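Local coordinates for histidine acid phosphatase (Hafnia alvei, PDB 4ARU), which belongs to branch 2 of the histidine phosphatase superfamily, whose members build their core from a mixed beta-sheet flanked by helices, at residues Ser58-Gly61 with Gly62-Glu66; Val91-Arg94 with Thr95-Gly99; Glu100-Leu103 with Ala104-Pro108. All blocks are in the same frame, centred on the assembly; numbering follows the deposited sequence.

Contact 1. Residues Ser58-Gly61 with Gly62-Glu66; sequences SLMG and GFYRE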
ATOM      1  N   SER A  58     -14.698  -0.989   6.224  1.00  6.76           N
ATOM      2  CA  SER A  58     -15.676  -2.003   6.650  0.50  7.37           C
ATOM      3  C   SER A  58     -16.352  -2.671   5.446  1.00  7.64           C
ATOM      4  O   SER A  58     -16.623  -3.864   5.503  1.00  7.76           O
ATOM      5  CB  SER A  58     -16.712  -1.413   7.602  0.50  7.98           C
ATOM      6  OG  SER A  58     -17.699  -0.667   6.919  0.50  8.53           O
ATOM      7  N   LEU A  59     -16.565  -1.915   4.357  1.00  7.62           N
ATOM      8  CA  LEU A  59     -17.164  -2.522   3.148  1.00  8.13           C
ATOM      9  C   LEU A  59     -16.191  -3.607   2.622  1.00  7.73           C
ATOM     10  O   LEU A  59     -16.626  -4.708   2.223  1.00  8.41           O
ATOM     11  CB  LEU A  59     -17.487  -1.469   2.057  1.00  8.24           C
ATOM     12  CG  LEU A  59     -18.574  -0.491   2.419  1.00  8.90           C
ATOM     13  CD1 LEU A  59     -18.748   0.517   1.270  1.00  9.40           C
ATOM     14  CD2 LEU A  59     -19.904  -1.162   2.730  1.00  9.53           C
ATOM     15  N   MET A  60     -14.902  -3.325   2.594  1.00  7.57           N
ATOM     16  CA  MET A  60     -13.891  -4.336   2.250  0.67  7.72           C
ATOM     17  C   MET A  60     -13.935  -5.535   3.196  1.00  7.68           C
ATOM     18  O   MET A  60     -13.873  -6.679   2.741  1.00  7.65           O
ATOM     19  CB  MET A  60     -12.479  -3.752   2.194  0.67  8.02           C
ATOM     20  CG  MET A  60     -12.272  -2.809   1.028  0.67  8.13           C
ATOM     21  SD  MET A  60     -12.077  -3.677  -0.541  0.67  9.04           S
ATOM     22  CE  MET A  60     -10.391  -4.283  -0.449  0.67  8.81           C
ATOM     23  N   GLY A  61     -14.048  -5.280   4.502  1.00  7.29           N
ATOM     24  CA  GLY A  61     -14.184  -6.381   5.477  1.00  7.61           C
ATOM     25  C   GLY A  61     -15.346  -7.291   5.127  1.00  7.92           C
ATOM     26  O   GLY A  61     -15.220  -8.512   5.206  1.00  7.87           O
ATOM     27  N   GLY A  62     -16.487  -6.708   4.793  1.00  8.34           N
ATOM     28  CA  GLY A  62     -17.684  -7.467   4.369  1.00  9.06           C
ATOM     29  C   GLY A  62     -17.405  -8.280   3.122  1.00  9.34           C
ATOM     30  O   GLY A  62     -17.899  -9.395   3.002  1.00  9.95           O
ATOM     31  N   PHE A  63     -16.656  -7.724   2.191  1.00  8.93           N
ATOM     32  CA  PHE A  63     -16.314  -8.466   0.976  1.00  9.39           C
ATOM     33  C   PHE A  63     -15.420  -9.655   1.321  1.00  9.01           C
ATOM     34  O   PHE A  63     -15.656 -10.787   0.865  1.00  8.85           O
ATOM     35  CB  PHE A  63     -15.610  -7.559  -0.028  1.00  9.74           C
ATOM     36  CG  PHE A  63     -15.165  -8.305  -1.263  1.00 10.46           C
ATOM     37  CD1 PHE A  63     -16.111  -8.764  -2.179  1.00 11.54           C
ATOM     38  CD2 PHE A  63     -13.832  -8.640  -1.441  1.00 10.74           C
ATOM     39  CE1 PHE A  63     -15.714  -9.494  -3.310  1.00 12.08           C
ATOM     40  CE2 PHE A  63     -13.431  -9.371  -2.551  1.00 11.56           C
ATOM     41  CZ  PHE A  63     -14.388  -9.793  -3.476  1.00 11.87           C
ATOM     42  N   TYR A  64     -14.410  -9.408   2.137  1.00  8.39           N
ATOM     43  CA  TYR A  64     -13.529 -10.472   2.590  1.00  8.59           C
ATOM     44  C   TYR A  64     -14.305 -11.575   3.302  1.00  8.84           C
ATOM     45  O   TYR A  64     -14.049 -12.771   3.087  1.00  8.94           O
ATOM     46  CB  TYR A  64     -12.424  -9.954   3.527  1.00  8.44           C
ATOM     47  CG  TYR A  64     -11.341  -9.111   2.916  1.00  8.46           C
ATOM     48  CD1 TYR A  64     -10.570  -9.556   1.856  1.00  9.41           C
ATOM     49  CD2 TYR A  64     -11.066  -7.853   3.440  1.00  8.72           C
ATOM     50  CE1 TYR A  64      -9.572  -8.716   1.323  1.00  9.32           C
ATOM     51  CE2 TYR A  64     -10.065  -7.044   2.921  1.00  9.54           C
ATOM     52  CZ  TYR A  64      -9.362  -7.465   1.858  1.00  9.81           C
ATOM     53  OH  TYR A  64      -8.355  -6.564   1.423  1.00 12.21           O
ATOM     54  N   ARG A  65     -15.279 -11.190   4.117  1.00  9.20           N
ATOM     55  CA  ARG A  65     -16.143 -12.184   4.768  1.00 10.15           C
ATOM     56  C   ARG A  65     -16.819 -13.080   3.741  1.00 10.73           C
ATOM     57  O   ARG A  65     -16.764 -14.312   3.853  1.00 10.78           O
ATOM     58  CB  ARG A  65     -17.179 -11.529   5.703  1.00 11.06           C
ATOM     59  CG  ARG A  65     -18.128 -12.511   6.382  1.00 12.59           C
ATOM     60  CD  ARG A  65     -17.326 -13.601   7.096  1.00 14.05           C
ATOM     61  NE  ARG A  65     -18.128 -14.582   7.841  1.00 15.97           N
ATOM     62  CZ  ARG A  65     -18.636 -14.388   9.065  1.00 16.80           C
ATOM     63  NH1 ARG A  65     -18.446 -13.251   9.730  1.00 16.46           N
ATOM     64  NH2 ARG A  65     -19.343 -15.356   9.640  1.00 18.73           N
ATOM     65  N   GLU A  66     -17.426 -12.485   2.711  1.00 10.81           N
ATOM     66  CA  GLU A  66     -18.144 -13.270   1.721  1.00 11.69           C
ATOM     67  C   GLU A  66     -17.165 -14.166   0.963  1.00 11.52           C
ATOM     68  O   GLU A  66     -17.513 -15.326   0.713  1.00 11.54           O
ATOM     69  CB  GLU A  66     -18.876 -12.388   0.724  1.00 12.66           C
ATOM     70  CG  GLU A  66     -20.077 -11.648   1.256  1.00 14.33           C
ATOM     71  CD  GLU A  66     -21.072 -11.193   0.174  1.00 16.61           C
ATOM     72  OE1 GLU A  66     -21.166 -11.786  -0.920  1.00 17.12           O
ATOM     73  OE2 GLU A  66     -21.817 -10.230   0.454  1.00 19.69           O
TER

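Contact 2. Residues Val91-Arg94 with Thr95-Gly99; sequences VDQR and TRKTG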
ATOM      1  N   VAL A  91       1.127   1.678  14.449  1.00  7.68           N
ATOM      2  CA  VAL A  91       0.838   2.516  15.603  1.00  8.39           C
ATOM      3  C   VAL A  91      -0.094   3.694  15.346  1.00  8.48           C
ATOM      4  O   VAL A  91      -0.664   4.219  16.314  1.00  9.31           O
ATOM      5  CB  VAL A  91       2.123   3.052  16.246  1.00  9.16           C
ATOM      6  CG1 VAL A  91       2.825   1.890  16.851  1.00  9.77           C
ATOM      7  CG2 VAL A  91       3.039   3.829  15.306  1.00  9.11           C
ATOM      8  N   ASP A  92      -0.195   4.131  14.089  1.00  8.25           N
ATOM      9  CA  ASP A  92      -0.918   5.355  13.790  1.00  8.60           C
ATOM     10  C   ASP A  92      -2.427   5.194  13.982  1.00  7.94           C
ATOM     11  O   ASP A  92      -2.987   4.113  13.884  1.00  7.27           O
ATOM     12  CB  ASP A  92      -0.628   5.784  12.348  1.00  9.42           C
ATOM     13  CG  ASP A  92       0.825   5.998  12.100  1.00 11.38           C
ATOM     14  OD1 ASP A  92       1.424   6.801  12.866  1.00 14.41           O
ATOM     15  OD2 ASP A  92       1.364   5.298  11.221  1.00 13.73           O
ATOM     16  N   GLN A  93      -3.089   6.296  14.252  1.00  7.93           N
ATOM     17  CA  GLN A  93      -4.526   6.303  14.313  1.00  8.15           C
ATOM     18  C   GLN A  93      -5.106   5.674  13.042  1.00  7.32           C
ATOM     19  O   GLN A  93      -6.046   4.853  13.072  1.00  6.84           O
ATOM     20  CB  GLN A  93      -5.039   7.743  14.532  1.00  8.87           C
ATOM     21  CG  GLN A  93      -6.552   7.887  14.674  1.00  9.66           C
ATOM     22  CD  GLN A  93      -7.305   8.118  13.393  1.00  9.83           C
ATOM     23  OE1 GLN A  93      -6.784   8.021  12.322  1.00  9.60           O
ATOM     24  NE2 GLN A  93      -8.595   8.409  13.546  1.00 12.70           N
ATOM     25  N   ARG A  94      -4.576   6.056  11.886  1.00  7.03           N
ATOM     26  CA  ARG A  94      -5.188   5.655  10.613  1.00  7.00           C
ATOM     27  C   ARG A  94      -5.123   4.138  10.444  1.00  6.58           C
ATOM     28  O   ARG A  94      -6.055   3.549   9.880  1.00  6.61           O
ATOM     29  CB  ARG A  94      -4.571   6.408   9.443  1.00  7.74           C
ATOM     30  CG  ARG A  94      -3.073   6.264   9.270  1.00  8.76           C
ATOM     31  CD  ARG A  94      -2.598   7.167   8.104  1.00 10.52           C
ATOM     32  NE  ARG A  94      -1.145   7.226   8.041  1.00 11.97           N
ATOM     33  CZ  ARG A  94      -0.401   8.118   8.662  1.00 14.01           C
ATOM     34  NH1 ARG A  94      -0.971   9.038   9.426  1.00 16.42           N
ATOM     35  NH2 ARG A  94       0.919   8.086   8.562  1.00 15.38           N
ATOM     36  N   THR A  95      -4.041   3.520  10.888  1.00  6.15           N
ATOM     37  CA  THR A  95      -3.866   2.078  10.741  1.00  5.72           C
ATOM     38  C   THR A  95      -4.632   1.311  11.854  1.00  6.00           C
ATOM     39  O   THR A  95      -5.278   0.312  11.556  1.00  5.43           O
ATOM     40  CB  THR A  95      -2.362   1.689  10.755  1.00  5.83           C
ATOM     41  OG1 THR A  95      -1.670   2.412  11.767  1.00  6.36           O
ATOM     42  CG2 THR A  95      -1.712   2.024   9.456  1.00  5.64           C
ATOM     43  N   ARG A  96      -4.591   1.787  13.096  1.00  6.50           N
ATOM     44  CA  ARG A  96      -5.369   1.150  14.136  1.00  7.28           C
ATOM     45  C   ARG A  96      -6.846   1.179  13.780  1.00  7.20           C
ATOM     46  O   ARG A  96      -7.556   0.163  13.920  1.00  7.03           O
ATOM     47  CB  ARG A  96      -5.121   1.801  15.502  1.00  8.08           C
ATOM     48  CG  ARG A  96      -3.741   1.524  16.033  1.00  8.83           C
ATOM     49  CD  ARG A  96      -3.439   2.055  17.411  1.00 10.44           C
ATOM     50  NE  ARG A  96      -3.270   3.513  17.402  1.00 11.91           N
ATOM     51  CZ  ARG A  96      -4.184   4.393  17.781  1.00 12.89           C
ATOM     52  NH1 ARG A  96      -5.387   4.019  18.184  1.00 13.90           N
ATOM     53  NH2 ARG A  96      -3.879   5.676  17.715  1.00 14.04           N
ATOM     54  N   LYS A  97      -7.370   2.325  13.332  1.00  7.17           N
ATOM     55  CA  LYS A  97      -8.772   2.404  13.038  1.00  7.71           C
ATOM     56  C   LYS A  97      -9.126   1.597  11.784  1.00  6.74           C
ATOM     57  O   LYS A  97     -10.256   1.099  11.644  1.00  6.73           O
ATOM     58  CB  LYS A  97      -9.198   3.851  12.882  1.00  8.86           C
ATOM     59  CG  LYS A  97      -9.052   4.636  14.160  1.00 11.14           C
ATOM     60  CD  LYS A  97     -10.036   4.233  15.191  1.00 14.34           C
ATOM     61  CE  LYS A  97     -10.043   5.280  16.316  1.00 17.02           C
ATOM     62  NZ  LYS A  97     -11.379   5.278  16.996  1.00 20.55           N
ATOM     63  N   THR A  98      -8.203   1.477  10.852  1.00  5.80           N
ATOM     64  CA  THR A  98      -8.439   0.559   9.727  1.00  5.51           C
ATOM     65  C   THR A  98      -8.623  -0.877  10.237  1.00  5.49           C
ATOM     66  O   THR A  98      -9.507  -1.574   9.797  1.00  5.44           O
ATOM     67  CB  THR A  98      -7.242   0.597   8.760  1.00  5.43           C
ATOM     68  OG1 THR A  98      -7.236   1.892   8.122  1.00  5.91           O
ATOM     69  CG2 THR A  98      -7.344  -0.440   7.699  1.00  5.32           C
ATOM     70  N   GLY A  99      -7.739  -1.337  11.136  1.00  5.67           N
ATOM     71  CA  GLY A  99      -7.877  -2.666  11.671  1.00  5.81           C
ATOM     72  C   GLY A  99      -9.226  -2.856  12.324  1.00  6.19           C
ATOM     73  O   GLY A  99      -9.878  -3.901  12.142  1.00  6.12           O
TER

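Contact 3. Residues Glu100-Leu103 with Ala104-Pro108; sequences EAFL and AGLAP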
ATOM      1  N   GLU A 100      -9.655  -1.885  13.135  1.00  6.74           N
ATOM      2  CA  GLU A 100     -10.992  -1.981  13.777  1.00  7.50           C
ATOM      3  C   GLU A 100     -12.155  -2.000  12.756  1.00  7.12           C
ATOM      4  O   GLU A 100     -13.097  -2.751  12.929  1.00  6.94           O
ATOM      5  CB  GLU A 100     -11.174  -0.861  14.794  1.00  8.94           C
ATOM      6  CG  GLU A 100     -10.216  -1.092  15.970  1.00 10.76           C
ATOM      7  CD  GLU A 100     -10.276  -0.108  17.104  1.00 13.71           C
ATOM      8  OE1 GLU A 100     -10.884   0.985  16.964  1.00 16.21           O
ATOM      9  OE2 GLU A 100      -9.738  -0.499  18.181  1.00 18.04           O
ATOM     10  N   ALA A 101     -12.042  -1.223  11.690  1.00  6.68           N
ATOM     11  CA  ALA A 101     -13.066  -1.167  10.677  1.00  6.72           C
ATOM     12  C   ALA A 101     -13.115  -2.466   9.871  1.00  6.51           C
ATOM     13  O   ALA A 101     -14.201  -2.925   9.483  1.00  6.85           O
ATOM     14  CB  ALA A 101     -12.852   0.028   9.766  1.00  6.61           C
ATOM     15  N   PHE A 102     -11.957  -3.070   9.648  1.00  6.19           N
ATOM     16  CA  PHE A 102     -11.903  -4.390   9.012  1.00  6.25           C
ATOM     17  C   PHE A 102     -12.641  -5.423   9.824  1.00  6.75           C
ATOM     18  O   PHE A 102     -13.502  -6.144   9.293  1.00  6.86           O
ATOM     19  CB  PHE A 102     -10.436  -4.816   8.792  1.00  6.16           C
ATOM     20  CG  PHE A 102     -10.269  -6.285   8.501  1.00  6.50           C
ATOM     21  CD1 PHE A 102     -10.519  -6.835   7.257  1.00  6.56           C
ATOM     22  CD2 PHE A 102      -9.859  -7.145   9.507  1.00  6.99           C
ATOM     23  CE1 PHE A 102     -10.379  -8.191   7.013  1.00  6.59           C
ATOM     24  CE2 PHE A 102      -9.728  -8.497   9.283  1.00  7.31           C
ATOM     25  CZ  PHE A 102      -9.935  -9.024   8.035  1.00  7.08           C
ATOM     26  N   LEU A 103     -12.407  -5.447  11.145  1.00  7.01           N
ATOM     27  CA  LEU A 103     -13.118  -6.396  12.016  1.00  7.73           C
ATOM     28  C   LEU A 103     -14.623  -6.113  12.002  1.00  8.32           C
ATOM     29  O   LEU A 103     -15.424  -7.052  11.991  1.00  8.72           O
ATOM     30  CB  LEU A 103     -12.576  -6.319  13.452  1.00  8.03           C
ATOM     31  CG  LEU A 103     -11.140  -6.800  13.614  1.00  8.02           C
ATOM     32  CD1 LEU A 103     -10.720  -6.463  15.037  1.00  8.45           C
ATOM     33  CD2 LEU A 103     -11.030  -8.279  13.328  1.00  8.43           C
ATOM     34  N   ALA A 104     -15.034  -4.836  11.982  1.00  8.23           N
ATOM     35  CA  ALA A 104     -16.464  -4.497  12.001  1.00  9.07           C
ATOM     36  C   ALA A 104     -17.163  -4.961  10.715  1.00  9.29           C
ATOM     37  O   ALA A 104     -18.338  -5.318  10.788  1.00 10.72           O
ATOM     38  CB  ALA A 104     -16.636  -3.016  12.158  1.00  9.08           C
ATOM     39  N   GLY A 105     -16.455  -4.978   9.573  1.00  8.90           N
ATOM     40  CA  GLY A 105     -17.029  -5.461   8.324  1.00  8.91           C
ATOM     41  C   GLY A 105     -16.958  -6.971   8.191  1.00  9.20           C
ATOM     42  O   GLY A 105     -17.879  -7.608   7.725  1.00  9.89           O
ATOM     43  N   LEU A 106     -15.842  -7.534   8.608  1.00  8.84           N
ATOM     44  CA  LEU A 106     -15.637  -8.986   8.557  1.00  9.38           C
ATOM     45  C   LEU A 106     -16.554  -9.734   9.461  1.00 10.43           C
ATOM     46  O   LEU A 106     -17.054 -10.831   9.104  1.00 11.41           O
ATOM     47  CB  LEU A 106     -14.192  -9.331   8.906  1.00  8.98           C
ATOM     48  CG  LEU A 106     -13.816 -10.808   8.673  1.00  9.39           C
ATOM     49  CD1 LEU A 106     -13.376 -10.999   7.257  1.00  9.23           C
ATOM     50  CD2 LEU A 106     -12.741 -11.284   9.653  1.00  9.65           C
ATOM     51  N   ALA A 107     -16.808  -9.170  10.648  1.00 10.77           N
ATOM     52  CA  ALA A 107     -17.494  -9.874  11.735  1.00 12.05           C
ATOM     53  C   ALA A 107     -18.279  -8.882  12.570  1.00 13.24           C
ATOM     54  O   ALA A 107     -17.915  -8.567  13.696  1.00 12.86           O
ATOM     55  CB  ALA A 107     -16.475 -10.625  12.571  1.00 12.15           C
ATOM     56  N   PRO A 108     -19.375  -8.369  11.996  1.00 14.64           N
ATOM     57  CA  PRO A 108     -20.095  -7.317  12.669  1.00 16.51           C
ATOM     58  C   PRO A 108     -20.601  -7.756  14.032  1.00 17.97           C
ATOM     59  O   PRO A 108     -21.150  -8.845  14.171  1.00 18.52           O
ATOM     60  CB  PRO A 108     -21.259  -7.025  11.726  1.00 16.72           C
ATOM     61  CG  PRO A 108     -20.917  -7.633  10.445  1.00 16.55           C
ATOM     62  CD  PRO A 108     -19.939  -8.725  10.680  1.00 15.57           C
TER

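Contact 1. Residues Ser58-Gly61 with Gly62-Glu66
Four backbone hydrogen bonds run from G62-E66 back to S58-G61, each spanning four residues. G62 N donates to S58 O at 2.9 Å, F63 N to L59 O at 3.0 Å and R65 N to G61 O at 2.9 Å. The straightest is Y64 N to M60 O, 2.8 Å long with 171° at the hydrogen.

Around the carbonyl of M60 the packing is close. The Y64 ring swings beside its own backbone N, with CG anti to the carbonyl carbon (chi1 -71°), and this brings the ring back alongside the preceding turn. Its CD2 comes within 3.1 Å of M60 O, which sits obliquely to the ring, while the CA of G61 meets the ring edge near its plane. F63 CB approaches M60 O as well, at 3.4 Å, although its ring leads away from S58-G61.

Apolar contact between side chains is confined to M60 and Y64, which lie at a slant to one another. In the given conformer, one of two deposited, M60 bends at chi2 and chi3 and brings its methyl CE to 4.1 Å from CZ of Y64, with the phenolic OH the nearest atom of that side chain. Because the methionine is split, this touch is less certain than the rest.

R65 contributes its CB, which lies 3.6 Å from G61 O; its buried guanidinium travels on to other parts of the chain, where NH2 meets the carbonyls of P75 and N78. Beyond the segments, M60 rests on Q357 and L368, F63 on P373, and Y64 on A335 and V337 of strand 335-342. The pattern is that of regular i to i+4 alpha-helical bonding, here in a buried part of helix 51-70, which packs through Y64 on the mixed sheet of this histidine phosphatase fold.

Contact 2. Residues Val91-Arg94 with Thr95-Gly99
R94 O is gripped twice by T98: the hydroxyl OG1 donates to it at 2.7 Å and the backbone N at 3.1 Å. This doubled hold belongs to the start of helix 93-106, the helix of a beta-alpha-beta unit between strands 85-89 and 115-116. T98 places OG1 beside its own N (chi1 -69°), within range of the carbonyl one turn back, and T98 OG1 also bonds to G20 N.

D92 occupies the N-cap position, but its side chain makes no capping bond; D92 O, the first acceptor of the helix, takes R96 N at 2.9 Å. T95 adds a weak bond from its N to D92 O, with its hydroxyl 3.0 Å from the same oxygen.

R94 points its extended chain out of the helix. Its NH1 bonds G47 O and its NH2 a tartaric acid molecule, probably from the crystallisation liquor, while the side chain touches H19 of the family's RHG signature. D92 OD2 lies above one face of this guanidinium, offset toward its rim and 3.9 Å from NH2: a long salt bridge of charge alone.

Q93 and K97, each bent at chi2, cross at a slant, with K97 CG 3.8 Å from Q93 NE2; Q93 OE1 is bonded by I49 N. R96 turns back at chi3 (-73°), with Q93 CA over one face of its guanidinium; its NE donates in the guanidinium plane to V91 O, 2.9 Å away and nearly straight at 169°.

Contact 3. Residues Glu100-Leu103 with Ala104-Pro108
The last turns of helix 93-106, the helix of a beta-alpha-beta unit whose strands are 85-89 and 115-116, hold together E100-L103 and A104-P108. F102 and L106, one turn apart, carry the side-chain part of this contact. With CG anti to the backbone N in both (chi1 164° for F102 and -171° for L106), the two side chains leave the helix alongside each other and point the same way. The leucine covers one face of the phenyl ring, with CB over that face and both methyls near its far end: CD2 is 3.9 Å and CD1 4.0 Å from F102 CZ. The ring also stacks with F302 of the sheet, and F102 touches V87 while L106 touches V85, which places this apolar pair against strand 85-89. L103, likewise buried, rests on the same two valines.

The backbone bonding is that of a helix nearing its end. A104 N donates to E100 O at 3.0 Å, and G105 N to A101 O at 3.1 Å with a weak second bond to F102 O. That carbonyl has its main partner in L106 N, 2.8 Å away, and L106 CB also lies close to it. Beyond L106 the chain changes course: A107 is the first residue to leave helical backbone angles, and P108 follows in loop. L106 O is bonded by NH1 of R65 from helix 51-70, a side-chain partner where the helix is running out. A107 still closes a final helical turn with its amide, as A107 N donates to L103 O at 2.9 Å.

Contacts 2 and 3 share helix 93-106, at its beginning and its end, whereas contact 1 lies on helix 51-70 beside it. Contact 1 is the buried one; the other two are partly buried, and contact 3 ranges from sheet-facing F102 to exposed E100, A104 and P108. Contacts 1 and 3 touch, their centres about 8 Å apart, with Y64 CD2 lying 3.7 Å from F102 CE1. Contact 2 stays about 6 Å from contact 1 at the nearest atoms. Chemistry follows place: polar groups gather at the helix start, where R94 and T98 touch H19, while aromatic and aliphatic side chains dominate where the two helices meet the sheet, with R65 to L106 O as a polar tie.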